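Local structure of RNA polymerase sigma-H factor (3MZY) at residues G11-L16 with R38-S43; K20-T25 with S30-L35; K103-N108 with E153-E158; K112-V117 with R149-E154; E129-L134 with K139-T144. The protein probably acts as a sigma-70 family initiation factor that directs RNA polymerase to specific promoters by binding DNA and is released once transcription has begun. One frame throughout, in Å; residues are numbered along the deposited sequence.

Contact 1: residues G11-L16 with R38-S43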
# COMPACT_ATOMS: atom_id res chain seq x y z
N GLY A 11 4.50 -5.14 2.60
CA GLY A 11 3.58 -4.66 1.56
C GLY A 11 2.98 -3.31 1.87
O GLY A 11 3.11 -2.36 1.08
N ILE A 12 2.37 -3.21 3.06
CA ILE A 12 1.81 -1.99 3.56
C ILE A 12 2.84 -0.88 3.63
O ILE A 12 2.56 0.24 3.20
CB ILE A 12 1.19 -2.19 4.97
CG1 ILE A 12 0.12 -3.29 4.92
CG2 ILE A 12 0.63 -0.88 5.50
CD1 ILE A 12 -0.60 -3.53 6.24
N LEU A 13 4.02 -1.18 4.18
CA LEU A 13 5.08 -0.18 4.27
C LEU A 13 5.38 0.33 2.85
O LEU A 13 5.38 1.54 2.61
CB LEU A 13 6.35 -0.79 4.88
CG LEU A 13 7.34 0.04 5.71
CD1 LEU A 13 8.77 -0.42 5.39
CD2 LEU A 13 7.22 1.57 5.51
N GLY A 14 5.63 -0.63 1.94
CA GLY A 14 5.87 -0.35 0.51
C GLY A 14 4.83 0.61 -0.05
O GLY A 14 5.19 1.58 -0.72
N LEU A 15 3.56 0.37 0.26
CA LEU A 15 2.47 1.18 -0.23
C LEU A 15 2.50 2.60 0.34
O LEU A 15 2.32 3.57 -0.39
CB LEU A 15 1.11 0.51 0.04
CG LEU A 15 -0.17 1.33 -0.23
CD1 LEU A 15 -0.38 1.56 -1.72
CD2 LEU A 15 -1.40 0.67 0.36
N LEU A 16 2.68 2.69 1.67
CA LEU A 16 2.80 3.96 2.37
C LEU A 16 3.95 4.80 1.82
O LEU A 16 3.86 6.03 1.77
CB LEU A 16 3.02 3.69 3.86
CG LEU A 16 1.90 3.94 4.88
CD1 LEU A 16 0.51 3.82 4.28
CD2 LEU A 16 2.08 2.98 6.05
N ARG A 38 6.90 -4.36 -4.08
CA ARG A 38 7.75 -5.53 -4.26
C ARG A 38 9.17 -5.29 -3.78
O ARG A 38 9.83 -6.22 -3.34
CB ARG A 38 7.69 -6.05 -5.70
CG ARG A 38 6.29 -6.59 -6.07
CD ARG A 38 6.30 -7.29 -7.41
NE ARG A 38 7.06 -8.55 -7.42
CZ ARG A 38 6.57 -9.73 -7.02
NH1 ARG A 38 7.33 -10.81 -7.07
NH2 ARG A 38 5.33 -9.82 -6.55
N ARG A 39 9.64 -4.04 -3.80
CA ARG A 39 10.98 -3.74 -3.26
C ARG A 39 10.97 -4.04 -1.76
O ARG A 39 11.87 -4.72 -1.27
CB ARG A 39 11.45 -2.30 -3.55
N GLU A 40 9.93 -3.59 -1.05
CA GLU A 40 9.79 -3.89 0.37
C GLU A 40 9.68 -5.37 0.69
O GLU A 40 10.27 -5.84 1.65
CB GLU A 40 8.59 -3.17 1.00
CG GLU A 40 8.79 -1.70 1.26
CD GLU A 40 10.05 -1.38 2.03
OE1 GLU A 40 10.74 -0.43 1.61
OE2 GLU A 40 10.36 -2.06 3.03
N MSE A 41 8.93 -6.10 -0.11
CA MSE A 41 8.84 -7.55 0.10
C MSE A 41 10.18 -8.23 -0.09
O MSE A 41 10.58 -9.07 0.71
CB MSE A 41 7.84 -8.17 -0.87
CG MSE A 41 6.39 -7.85 -0.56
SE MSE A 41 5.27 -8.16 -2.13
CE MSE A 41 5.64 -10.06 -2.52
N ILE A 42 10.87 -7.86 -1.16
CA ILE A 42 12.18 -8.43 -1.49
C ILE A 42 13.28 -8.07 -0.49
O ILE A 42 14.05 -8.94 -0.07
CB ILE A 42 12.57 -8.09 -2.92
CG1 ILE A 42 11.74 -8.96 -3.87
CG2 ILE A 42 14.04 -8.35 -3.15
CD1 ILE A 42 11.30 -8.27 -5.06
N SER A 43 13.33 -6.78 -0.10
CA SER A 43 14.13 -6.32 1.04
C SER A 43 14.01 -7.24 2.27
O SER A 43 15.01 -7.57 2.90
CB SER A 43 13.72 -4.91 1.46
OG SER A 43 14.65 -3.93 1.05

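Contact 2: residues K20-T25 with S30-L35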
# COMPACT_ATOMS: atom_id res chain seq x y z
N LYS A 20 3.72 8.38 -0.16
CA LYS A 20 4.47 9.51 0.36
C LYS A 20 5.43 10.09 -0.68
O LYS A 20 5.72 11.29 -0.65
CB LYS A 20 5.24 9.11 1.62
N PHE A 21 5.90 9.25 -1.60
CA PHE A 21 7.00 9.62 -2.51
C PHE A 21 6.64 9.76 -4.00
O PHE A 21 7.51 10.04 -4.82
CB PHE A 21 8.18 8.66 -2.33
CG PHE A 21 8.99 8.93 -1.09
CD1 PHE A 21 10.04 9.85 -1.11
CD2 PHE A 21 8.72 8.25 0.10
CE1 PHE A 21 10.80 10.10 0.04
CE2 PHE A 21 9.47 8.49 1.26
CZ PHE A 21 10.51 9.41 1.23
N TYR A 22 5.36 9.59 -4.34
CA TYR A 22 4.92 9.56 -5.73
C TYR A 22 5.16 10.85 -6.54
O TYR A 22 4.76 11.95 -6.15
CB TYR A 22 3.45 9.12 -5.82
CG TYR A 22 2.87 9.05 -7.22
CD1 TYR A 22 3.48 8.29 -8.23
CD2 TYR A 22 1.68 9.71 -7.53
CE1 TYR A 22 2.93 8.22 -9.51
CE2 TYR A 22 1.13 9.65 -8.80
CZ TYR A 22 1.75 8.91 -9.79
OH TYR A 22 1.18 8.86 -11.05
N ASP A 23 5.84 10.66 -7.67
CA ASP A 23 6.07 11.71 -8.65
C ASP A 23 5.06 11.50 -9.76
O ASP A 23 5.12 10.49 -10.48
CB ASP A 23 7.50 11.60 -9.20
CG ASP A 23 7.99 12.87 -9.85
OD1 ASP A 23 7.34 13.36 -10.81
OD2 ASP A 23 9.04 13.38 -9.42
N GLU A 24 4.13 12.45 -9.89
CA GLU A 24 3.03 12.35 -10.86
C GLU A 24 3.55 12.24 -12.30
O GLU A 24 2.95 11.55 -13.13
CB GLU A 24 2.09 13.56 -10.72
N THR A 25 4.66 12.91 -12.57
CA THR A 25 5.22 12.99 -13.91
C THR A 25 6.06 11.76 -14.31
O THR A 25 6.26 11.51 -15.50
CB THR A 25 6.06 14.27 -14.11
OG1 THR A 25 7.10 14.32 -13.12
CG2 THR A 25 5.19 15.52 -13.98
N SER A 30 -0.28 3.28 -10.08
CA SER A 30 -0.39 1.81 -10.03
C SER A 30 0.96 1.12 -10.19
O SER A 30 1.28 0.22 -9.41
CB SER A 30 -1.36 1.29 -11.09
OG SER A 30 -2.70 1.35 -10.63
N SER A 31 1.75 1.55 -11.17
CA SER A 31 3.05 0.92 -11.37
C SER A 31 4.07 1.37 -10.32
O SER A 31 4.97 0.62 -9.96
CB SER A 31 3.57 1.13 -12.79
OG SER A 31 3.38 2.46 -13.20
N PHE A 32 3.92 2.58 -9.81
CA PHE A 32 4.85 3.03 -8.77
C PHE A 32 4.60 2.24 -7.49
O PHE A 32 5.54 1.82 -6.81
CB PHE A 32 4.81 4.56 -8.54
CG PHE A 32 5.84 5.05 -7.54
CD1 PHE A 32 7.22 4.97 -7.84
CD2 PHE A 32 5.46 5.57 -6.30
CE1 PHE A 32 8.19 5.42 -6.92
CE2 PHE A 32 6.41 6.02 -5.37
CZ PHE A 32 7.78 5.94 -5.69
N ALA A 33 3.34 2.02 -7.18
CA ALA A 33 2.97 1.26 -6.00
C ALA A 33 3.50 -0.17 -6.09
O ALA A 33 4.08 -0.69 -5.13
CB ALA A 33 1.46 1.27 -5.81
N PHE A 34 3.34 -0.77 -7.28
CA PHE A 34 3.75 -2.14 -7.55
C PHE A 34 5.26 -2.27 -7.34
O PHE A 34 5.73 -3.18 -6.65
CB PHE A 34 3.31 -2.51 -8.98
CG PHE A 34 3.85 -3.83 -9.49
CD1 PHE A 34 3.36 -5.05 -9.01
CD2 PHE A 34 4.81 -3.85 -10.51
CE1 PHE A 34 3.86 -6.28 -9.53
CE2 PHE A 34 5.30 -5.07 -11.03
CZ PHE A 34 4.84 -6.28 -10.54
N LEU A 35 6.01 -1.31 -7.88
CA LEU A 35 7.45 -1.21 -7.63
C LEU A 35 7.84 -1.14 -6.13
O LEU A 35 8.58 -2.02 -5.65
CB LEU A 35 8.03 -0.03 -8.40
CG LEU A 35 8.85 -0.30 -9.68
CD1 LEU A 35 10.30 0.11 -9.46
CD2 LEU A 35 8.74 -1.76 -10.23

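Contact 3: residues K103-N108 with E153-E158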
# COMPACT_ATOMS: atom_id res chain seq x y z
N LYS A 103 -3.65 -0.08 8.89
CA LYS A 103 -4.50 -1.27 8.84
C LYS A 103 -5.90 -0.96 9.38
O LYS A 103 -6.91 -1.31 8.76
CB LYS A 103 -3.86 -2.42 9.60
CG LYS A 103 -2.74 -3.09 8.87
CD LYS A 103 -2.52 -4.51 9.38
CE LYS A 103 -1.47 -4.56 10.46
NZ LYS A 103 -1.18 -5.95 10.91
N LYS A 104 -5.94 -0.27 10.52
CA LYS A 104 -7.21 0.13 11.14
C LYS A 104 -7.95 1.17 10.30
O LYS A 104 -9.16 1.05 10.08
CB LYS A 104 -6.99 0.63 12.58
N PHE A 105 -7.25 2.18 9.82
CA PHE A 105 -7.90 3.17 8.98
C PHE A 105 -8.58 2.49 7.78
O PHE A 105 -9.76 2.73 7.49
CB PHE A 105 -6.88 4.22 8.51
CG PHE A 105 -7.36 5.02 7.33
CD1 PHE A 105 -6.83 4.81 6.06
CD2 PHE A 105 -8.39 5.96 7.48
CE1 PHE A 105 -7.29 5.54 4.95
CE2 PHE A 105 -8.86 6.69 6.37
CZ PHE A 105 -8.30 6.47 5.10
N SER A 106 -7.84 1.62 7.10
CA SER A 106 -8.36 0.95 5.94
C SER A 106 -9.52 -0.00 6.30
O SER A 106 -10.57 0.04 5.65
CB SER A 106 -7.23 0.28 5.14
OG SER A 106 -6.71 -0.85 5.80
N GLU A 107 -9.35 -0.82 7.34
CA GLU A 107 -10.43 -1.71 7.78
C GLU A 107 -11.71 -0.90 8.09
O GLU A 107 -12.82 -1.28 7.69
CB GLU A 107 -10.00 -2.54 9.00
CG GLU A 107 -11.02 -3.60 9.46
CD GLU A 107 -11.23 -4.73 8.44
OE1 GLU A 107 -12.39 -5.19 8.28
OE2 GLU A 107 -10.23 -5.16 7.79
N ASN A 108 -11.56 0.24 8.75
CA ASN A 108 -12.71 1.04 9.13
C ASN A 108 -13.25 2.02 8.10
O ASN A 108 -14.31 2.61 8.34
CB ASN A 108 -12.41 1.80 10.41
CG ASN A 108 -12.07 0.88 11.56
OD1 ASN A 108 -12.60 -0.23 11.67
ND2 ASN A 108 -11.18 1.34 12.41
N GLU A 153 -3.80 9.49 1.46
CA GLU A 153 -3.18 10.82 1.51
C GLU A 153 -3.86 11.70 2.53
O GLU A 153 -3.21 12.23 3.42
CB GLU A 153 -3.24 11.53 0.16
CG GLU A 153 -1.96 11.45 -0.65
CD GLU A 153 -2.10 12.08 -2.03
OE1 GLU A 153 -2.14 13.33 -2.11
OE2 GLU A 153 -2.15 11.33 -3.04
N GLU A 154 -5.18 11.84 2.41
CA GLU A 154 -5.94 12.72 3.29
C GLU A 154 -5.79 12.28 4.74
O GLU A 154 -5.65 13.11 5.64
CB GLU A 154 -7.40 12.78 2.85
CG GLU A 154 -7.59 13.47 1.49
CD GLU A 154 -8.95 13.20 0.83
OE1 GLU A 154 -9.58 14.16 0.32
OE2 GLU A 154 -9.40 12.02 0.82
N TRP A 155 -5.75 10.97 4.96
CA TRP A 155 -5.60 10.41 6.30
C TRP A 155 -4.22 10.72 6.90
O TRP A 155 -4.12 11.12 8.07
CB TRP A 155 -5.86 8.91 6.28
CG TRP A 155 -5.51 8.25 7.55
CD1 TRP A 155 -6.21 8.29 8.74
CD2 TRP A 155 -4.35 7.43 7.80
NE1 TRP A 155 -5.57 7.53 9.70
CE2 TRP A 155 -4.43 7.00 9.15
CE3 TRP A 155 -3.27 7.00 7.01
CZ2 TRP A 155 -3.46 6.17 9.73
CZ3 TRP A 155 -2.30 6.18 7.59
CH2 TRP A 155 -2.41 5.77 8.93
N ILE A 156 -3.17 10.56 6.09
CA ILE A 156 -1.81 10.89 6.49
C ILE A 156 -1.67 12.35 6.89
O ILE A 156 -1.15 12.63 7.96
CB ILE A 156 -0.78 10.53 5.38
CG1 ILE A 156 -0.71 9.01 5.19
CG2 ILE A 156 0.64 11.09 5.70
CD1 ILE A 156 -0.02 8.59 3.90
N LYS A 157 -2.15 13.27 6.04
CA LYS A 157 -2.07 14.71 6.31
C LYS A 157 -2.82 15.08 7.59
O LYS A 157 -2.33 15.87 8.39
CB LYS A 157 -2.57 15.55 5.12
N GLU A 158 -3.99 14.48 7.79
CA GLU A 158 -4.77 14.68 9.01
C GLU A 158 -4.11 14.11 10.27
O GLU A 158 -4.16 14.73 11.33
CB GLU A 158 -6.19 14.14 8.84
CG GLU A 158 -6.99 14.93 7.79
CD GLU A 158 -8.38 14.36 7.50
OE1 GLU A 158 -8.61 13.15 7.74
OE2 GLU A 158 -9.24 15.13 7.03

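Contact 4: residues K112-V117 with R149-E154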
# COMPACT_ATOMS: atom_id res chain seq x y z
N LYS A 112 -15.83 -2.54 0.55
CA LYS A 112 -15.47 -3.94 0.32
C LYS A 112 -14.57 -4.10 -0.93
O LYS A 112 -13.56 -4.82 -0.89
CB LYS A 112 -16.74 -4.78 0.17
CG LYS A 112 -16.49 -6.27 0.14
CD LYS A 112 -17.49 -6.99 -0.75
CE LYS A 112 -17.40 -8.47 -0.53
NZ LYS A 112 -18.09 -9.19 -1.63
N PHE A 113 -14.92 -3.41 -2.02
CA PHE A 113 -14.11 -3.39 -3.26
C PHE A 113 -12.69 -2.86 -3.00
O PHE A 113 -11.71 -3.50 -3.37
CB PHE A 113 -14.84 -2.58 -4.36
CG PHE A 113 -14.21 -2.70 -5.74
CD1 PHE A 113 -13.46 -3.82 -6.11
CD2 PHE A 113 -14.42 -1.69 -6.68
CE1 PHE A 113 -12.89 -3.94 -7.39
CE2 PHE A 113 -13.87 -1.79 -7.97
CZ PHE A 113 -13.09 -2.92 -8.33
N GLU A 114 -12.60 -1.71 -2.36
CA GLU A 114 -11.30 -1.13 -1.99
C GLU A 114 -10.46 -2.08 -1.13
O GLU A 114 -9.25 -2.21 -1.35
CB GLU A 114 -11.50 0.21 -1.29
CG GLU A 114 -11.90 1.33 -2.22
CD GLU A 114 -12.50 2.54 -1.50
OE1 GLU A 114 -12.77 2.46 -0.27
OE2 GLU A 114 -12.71 3.59 -2.17
N LYS A 115 -11.10 -2.78 -0.20
CA LYS A 115 -10.42 -3.78 0.63
C LYS A 115 -9.94 -4.99 -0.18
O LYS A 115 -8.86 -5.54 0.09
CB LYS A 115 -11.32 -4.26 1.76
CG LYS A 115 -11.52 -3.24 2.88
CD LYS A 115 -12.69 -3.68 3.71
CE LYS A 115 -12.72 -2.97 5.00
NZ LYS A 115 -14.00 -3.25 5.74
N GLU A 116 -10.75 -5.42 -1.14
CA GLU A 116 -10.42 -6.58 -1.97
C GLU A 116 -9.18 -6.26 -2.80
O GLU A 116 -8.28 -7.08 -2.91
CB GLU A 116 -11.58 -6.96 -2.89
CG GLU A 116 -12.69 -7.75 -2.24
CD GLU A 116 -13.87 -8.00 -3.20
OE1 GLU A 116 -14.44 -9.11 -3.18
OE2 GLU A 116 -14.22 -7.07 -3.99
N VAL A 117 -9.14 -5.04 -3.35
CA VAL A 117 -8.01 -4.57 -4.15
C VAL A 117 -6.75 -4.42 -3.29
O VAL A 117 -5.67 -4.88 -3.67
CB VAL A 117 -8.36 -3.24 -4.88
CG1 VAL A 117 -7.09 -2.55 -5.42
CG2 VAL A 117 -9.36 -3.51 -6.03
N ARG A 149 -5.20 5.60 -2.73
CA ARG A 149 -4.19 6.66 -2.65
C ARG A 149 -4.72 7.98 -2.07
O ARG A 149 -4.20 8.45 -1.07
CB ARG A 149 -3.57 6.91 -4.03
CG ARG A 149 -2.52 8.01 -4.06
CD ARG A 149 -2.32 8.57 -5.45
NE ARG A 149 -1.74 9.92 -5.41
CZ ARG A 149 -1.42 10.63 -6.49
NH1 ARG A 149 -1.62 10.13 -7.71
NH2 ARG A 149 -0.89 11.84 -6.36
N LYS A 150 -5.73 8.59 -2.70
CA LYS A 150 -6.24 9.87 -2.25
C LYS A 150 -6.78 9.80 -0.81
O LYS A 150 -6.46 10.65 0.01
CB LYS A 150 -7.31 10.42 -3.22
N LYS A 151 -7.55 8.75 -0.50
CA LYS A 151 -8.12 8.59 0.83
C LYS A 151 -7.05 8.38 1.87
O LYS A 151 -7.16 8.86 3.01
CB LYS A 151 -9.16 7.47 0.88
CG LYS A 151 -10.47 7.85 0.18
CD LYS A 151 -11.32 6.62 -0.06
CE LYS A 151 -12.52 6.99 -0.92
NZ LYS A 151 -13.47 5.86 -1.04
N SER A 152 -5.99 7.67 1.47
CA SER A 152 -4.84 7.46 2.35
C SER A 152 -4.05 8.75 2.55
O SER A 152 -3.68 9.06 3.68
CB SER A 152 -3.94 6.32 1.85
OG SER A 152 -4.65 5.08 1.89
N GLU A 153 -3.80 9.49 1.46
CA GLU A 153 -3.18 10.82 1.51
C GLU A 153 -3.86 11.70 2.53
O GLU A 153 -3.21 12.23 3.42
CB GLU A 153 -3.24 11.53 0.16
CG GLU A 153 -1.96 11.45 -0.65
CD GLU A 153 -2.10 12.08 -2.03
OE1 GLU A 153 -2.14 13.33 -2.11
OE2 GLU A 153 -2.15 11.33 -3.04
N GLU A 154 -5.18 11.84 2.41
CA GLU A 154 -5.94 12.72 3.29
C GLU A 154 -5.79 12.28 4.74
O GLU A 154 -5.65 13.11 5.64
CB GLU A 154 -7.40 12.78 2.85
CG GLU A 154 -7.59 13.47 1.49
CD GLU A 154 -8.95 13.20 0.83
OE1 GLU A 154 -9.58 14.16 0.32
OE2 GLU A 154 -9.40 12.02 0.82
O HOH W 1 -14.38 3.91 1.14

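Contact 5: residues E129-L134 with K139-T144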
# COMPACT_ATOMS: atom_id res chain seq x y z
N GLU A 129 -3.00 -7.96 -12.83
CA GLU A 129 -3.20 -9.24 -12.19
C GLU A 129 -4.40 -9.19 -11.26
O GLU A 129 -5.12 -10.18 -11.12
CB GLU A 129 -1.94 -9.68 -11.44
CG GLU A 129 -0.75 -10.02 -12.34
CD GLU A 129 0.53 -10.28 -11.56
OE1 GLU A 129 0.67 -9.74 -10.44
OE2 GLU A 129 1.40 -11.03 -12.07
N ILE A 130 -4.64 -8.02 -10.65
CA ILE A 130 -5.75 -7.83 -9.73
C ILE A 130 -7.09 -7.89 -10.51
O ILE A 130 -8.06 -8.52 -10.05
CB ILE A 130 -5.59 -6.52 -8.89
CG1 ILE A 130 -4.38 -6.63 -7.95
CG2 ILE A 130 -6.86 -6.19 -8.08
CD1 ILE A 130 -3.92 -5.30 -7.35
N ALA A 131 -7.13 -7.24 -11.67
CA ALA A 131 -8.28 -7.35 -12.58
C ALA A 131 -8.64 -8.81 -12.85
O ALA A 131 -9.79 -9.21 -12.73
CB ALA A 131 -8.00 -6.64 -13.87
N THR A 132 -7.64 -9.61 -13.21
CA THR A 132 -7.84 -11.02 -13.50
C THR A 132 -8.37 -11.73 -12.26
O THR A 132 -9.33 -12.48 -12.33
CB THR A 132 -6.53 -11.66 -14.01
OG1 THR A 132 -6.08 -10.94 -15.16
CG2 THR A 132 -6.73 -13.11 -14.40
N ILE A 133 -7.74 -11.48 -11.12
CA ILE A 133 -8.15 -12.12 -9.87
C ILE A 133 -9.61 -11.84 -9.54
O ILE A 133 -10.37 -12.76 -9.20
CB ILE A 133 -7.21 -11.70 -8.72
CG1 ILE A 133 -5.82 -12.32 -8.94
CG2 ILE A 133 -7.81 -12.06 -7.33
CD1 ILE A 133 -4.71 -11.66 -8.13
N LEU A 134 -10.01 -10.57 -9.63
CA LEU A 134 -11.35 -10.16 -9.21
C LEU A 134 -12.39 -10.18 -10.33
O LEU A 134 -13.56 -9.84 -10.10
CB LEU A 134 -11.31 -8.76 -8.58
CG LEU A 134 -10.44 -8.59 -7.33
CD1 LEU A 134 -10.34 -7.13 -6.97
CD2 LEU A 134 -10.96 -9.44 -6.15
N LYS A 139 -9.64 -0.61 -15.85
CA LYS A 139 -9.90 0.79 -15.50
C LYS A 139 -10.45 0.86 -14.10
O LYS A 139 -10.10 1.74 -13.32
CB LYS A 139 -10.91 1.39 -16.47
CG LYS A 139 -11.23 2.85 -16.21
CD LYS A 139 -12.44 3.30 -17.03
CE LYS A 139 -12.35 4.77 -17.41
NZ LYS A 139 -11.74 4.93 -18.76
N SER A 140 -11.33 -0.08 -13.80
CA SER A 140 -11.99 -0.13 -12.52
C SER A 140 -11.00 -0.38 -11.38
O SER A 140 -11.17 0.15 -10.29
CB SER A 140 -13.07 -1.19 -12.58
OG SER A 140 -13.13 -1.92 -11.39
N ILE A 141 -9.96 -1.18 -11.64
CA ILE A 141 -8.98 -1.50 -10.62
C ILE A 141 -8.07 -0.29 -10.41
O ILE A 141 -7.76 0.10 -9.29
CB ILE A 141 -8.13 -2.76 -11.00
CG1 ILE A 141 -9.02 -4.02 -11.04
CG2 ILE A 141 -6.93 -2.96 -10.05
CD1 ILE A 141 -9.84 -4.25 -9.81
N ASP A 142 -7.67 0.30 -11.53
CA ASP A 142 -6.81 1.46 -11.52
C ASP A 142 -7.43 2.61 -10.73
O ASP A 142 -6.74 3.26 -9.95
CB ASP A 142 -6.55 1.89 -12.95
CG ASP A 142 -5.56 3.01 -13.03
OD1 ASP A 142 -4.36 2.75 -12.81
OD2 ASP A 142 -5.98 4.15 -13.33
N ASN A 143 -8.72 2.82 -10.92
CA ASN A 143 -9.45 3.87 -10.24
C ASN A 143 -9.60 3.61 -8.75
O ASN A 143 -9.67 4.56 -7.95
CB ASN A 143 -10.83 4.05 -10.88
CG ASN A 143 -10.77 4.73 -12.24
OD1 ASN A 143 -9.80 5.41 -12.58
ND2 ASN A 143 -11.83 4.56 -13.02
N THR A 144 -9.67 2.33 -8.40
CA THR A 144 -9.75 1.89 -7.00
C THR A 144 -8.42 2.12 -6.27
O THR A 144 -8.39 2.67 -5.17
CB THR A 144 -10.16 0.41 -6.91
OG1 THR A 144 -11.48 0.27 -7.42
CG2 THR A 144 -10.11 -0.11 -5.46

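Contact 1: residues G11-L16 with R38-S43
Glu40 lies across the backbone of Gly14, and its carboxylate end turns along to the neighbouring Leu13. The two helices come so close here that the CA atoms of Gly14 and Glu40 are 5.3 Å apart. Glycine suits this place because it has no side chain to hold the helices apart: Glu40 CG rests 3.3 Å from Gly14 CA and 3.4 Å from Gly14 N, with Glu40 CB slightly farther off, 3.9 Å from Gly14 CA. The aliphatic part of the glutamate therefore does the packing, tightly, against bare main chain.

A bend at chi2 (-51°) then swings the carboxylate off the glycine and toward Leu13, where Glu40 OE2 meets the methyl CD1 of Leu13 at 3.3 Å. The leucine and glutamate side chains run at a slant to each other, and their touch is van der Waals in kind. The charge is answered instead by Lys17, one turn further along helix 8-21, which forms a salt bridge with Glu40 OE1. Glutamate thus serves twice, with methylenes for the close approach and a carboxylate to pair with Lys17. Farther round the same helix, Ile12 and Leu16 face helix 91-109, and Leu15 faces helix 112-121. The whole is a close helix-helix crossing at a glycine, joining two consecutive helices of sigma-70 region 2.

Contact 2: residues K20-T25 with S30-L35
Where two helices of sigma-70 region 2 are joined by a short loop, Phe32 of helix 29-50 reaches back and packs on the main chain at Phe21 and Tyr22. No hydrogen bond crosses the contact, whose side-chain touches are apolar, and it lies near the surface. Phe32 points its CB toward the loop, and with CG anti to the backbone N (chi1 -175°) its ring extends away from its own helix until CE2 is 3.9 Å from Tyr22 CA and 4.0 Å from Phe21 C. The phenyl ring thus leans on main chain as much as on side chains, a task for which a broad, flat hydrocarbon is well suited.

The side chains of Tyr22 and Phe32 run antiparallel alongside each other, Tyr22 CD1 lying 3.9 Å from Phe32 CD2, with the rings meeting obliquely instead of stacking. Phe21 adds CB, 4.3 Å from Phe32 CZ, while its ring turns off elsewhere. Tyrosine fits its site because its ring can pack while its hydroxyl reaches a polar partner: OH is hydrogen-bonded to Ser27 O, and the ring meets Phe29 edge-to-face. Ala18 also touches Phe32, extending the apolar patch onto helix 8-21. Beyond Tyr22 the loop is shaped by an Asx turn, in which Asp23 OD1 accepts from Thr25 OG1 and, through its anti lone pair, from Thr25 N at 3.2 Å.

Contact 3: residues K103-N108 with E153-E158
The helical backbones of 103-108 and 153-158 stay well apart, with Phe105 and Trp155 nearest at 8.1 Å between CA atoms, and these two residues alone bridge the gap. Each points its CB at the other helix and holds CG anti to its own backbone N, which stretches both rings into the space between the helices, where they lie side by side with their tips leading opposite ways. They overlap as an offset stack: the Phe105 ring and the five-membered ring of Trp155 have centroids 4.0 Å apart and planes inclined by 13°.

The overlap is reciprocal. Trp155 CB sits over the face of the phenyl ring, 3.7 Å from its centroid, while Phe105 CB lies over the pyrrole face at 3.9 Å, so a CH-pi contact flanks the stack at both ends. The closest atoms are Phe105 CD2 and Trp155 CD1, 3.4 Å apart. Large flat side chains suit this place, since they span helices too distant for small residues to join.

Around the pair, Phe110 brings its ring to Phe105 with the planes at about 80°, and Trp155 also touches Glu101 and Phe102 of helix 91-109. Ile156, on the same turn of helix 138-159, packs instead on Ile19 of helix 8-21, so helix 138-159 lies against both helix 8-21 and helix 91-109.

Contact 4: residues K112-V117 with R149-E154
A salt bridge between Glu114 and Lys151 joins helix 112-121 to helix 138-159, two members of the helical bundle that probably forms sigma region 4. Lys151 NZ donates to the syn lone pair of Glu114 OE2 over 2.6 Å. Both chains are extended beyond CG and cross at about a right angle, which lets long side chains span backbones whose nearest CA atoms, of Glu114 and Arg149, are 10.6 Å apart.

A water closes the bridge into a ring: it donates to Glu114 OE1 (2.6 Å) and accepts from Lys151 NZ (3.1 Å). The buried carboxylate has further partners, for Arg147 NE forms a second salt bridge with OE2, and OE1 accepts from Ser111 N, just before the helix. Two cations around one glutamate would be expected to favour its ionised form.

Elsewhere the same helices pack directly, Phe113 and Val117 on Thr144, while Ser152 lies against Phe102 and Phe105 of helix 91-109. Along the second helix, Arg149 pairs with Glu153 one turn on, its NE meeting Glu153 OE2 at 2.8 Å nearly along the C-O axis, with the oxygen tilted 19° from the guanidinium plane.

Contact 5: residues E129-L134 with K139-T144
Ile141 turns all three of its outer carbons to helix 127-134: with chi1 at -65°, CG1 stands beside its own backbone N and CG2 beside the carbonyl carbon, and chi2 at -52° folds CD1 round toward Ile130 and Leu134. The branches share out the neighbours. CG1 rests 3.7 Å from Ala131 CA, CG2 meets Ile130 CG2 at 3.8 Å, and CD1 lies between Ile130 CG2 (4.0 Å) and Leu134 CD1 (4.1 Å).

Residue size follows position. Ala131 is small where the backbones draw nearest, its CA 6.2 Å from that of Ile141, whereas Ile130 and Leu134, one turn apart, supply bulk beside it. The axes of the two short segments approach to 9.3 Å with 114° between their directions, the steep crossing of a helix-turn-helix, here probably that of sigma region 4. Tyr120 and Tyr125 add to the packing of Ile130. One turn on from Ser140, Thr144 OG1 donates to Ser140 O of its own helix.

No hydrogen bond or charge pair links the segments, so here the helices are held by the fit of hydrocarbon; the short turn joining them also restricts their angle. In helix-turn-helix proteins such an apolar interface sets the second helix, which probably serves DNA binding here.

Contacts 1 and 2 tie the same two helices of region 2, first by a close, partly buried glycine crossing and then, nearer their joining loop, by aromatic packing at the surface. Contacts 3, 4 and 5 all use helix 138-159, each against a different helix. Contact 5 is the buried one and purely apolar; contact 4 is partly buried and carried by charge; contact 3, an aromatic stack, is a surface contact about 9 Å from contact 4 between centres. Phe113 and Val117 of 112-117 touch Thr144 of 139-144, linking contacts 4 and 5. The region 2 helices also meet the helices from 91 onward: Ile12 packs on Lys103, Tyr22 on Arg149, and Ser30 OG probably hydrogen-bonds Asp142 OD1.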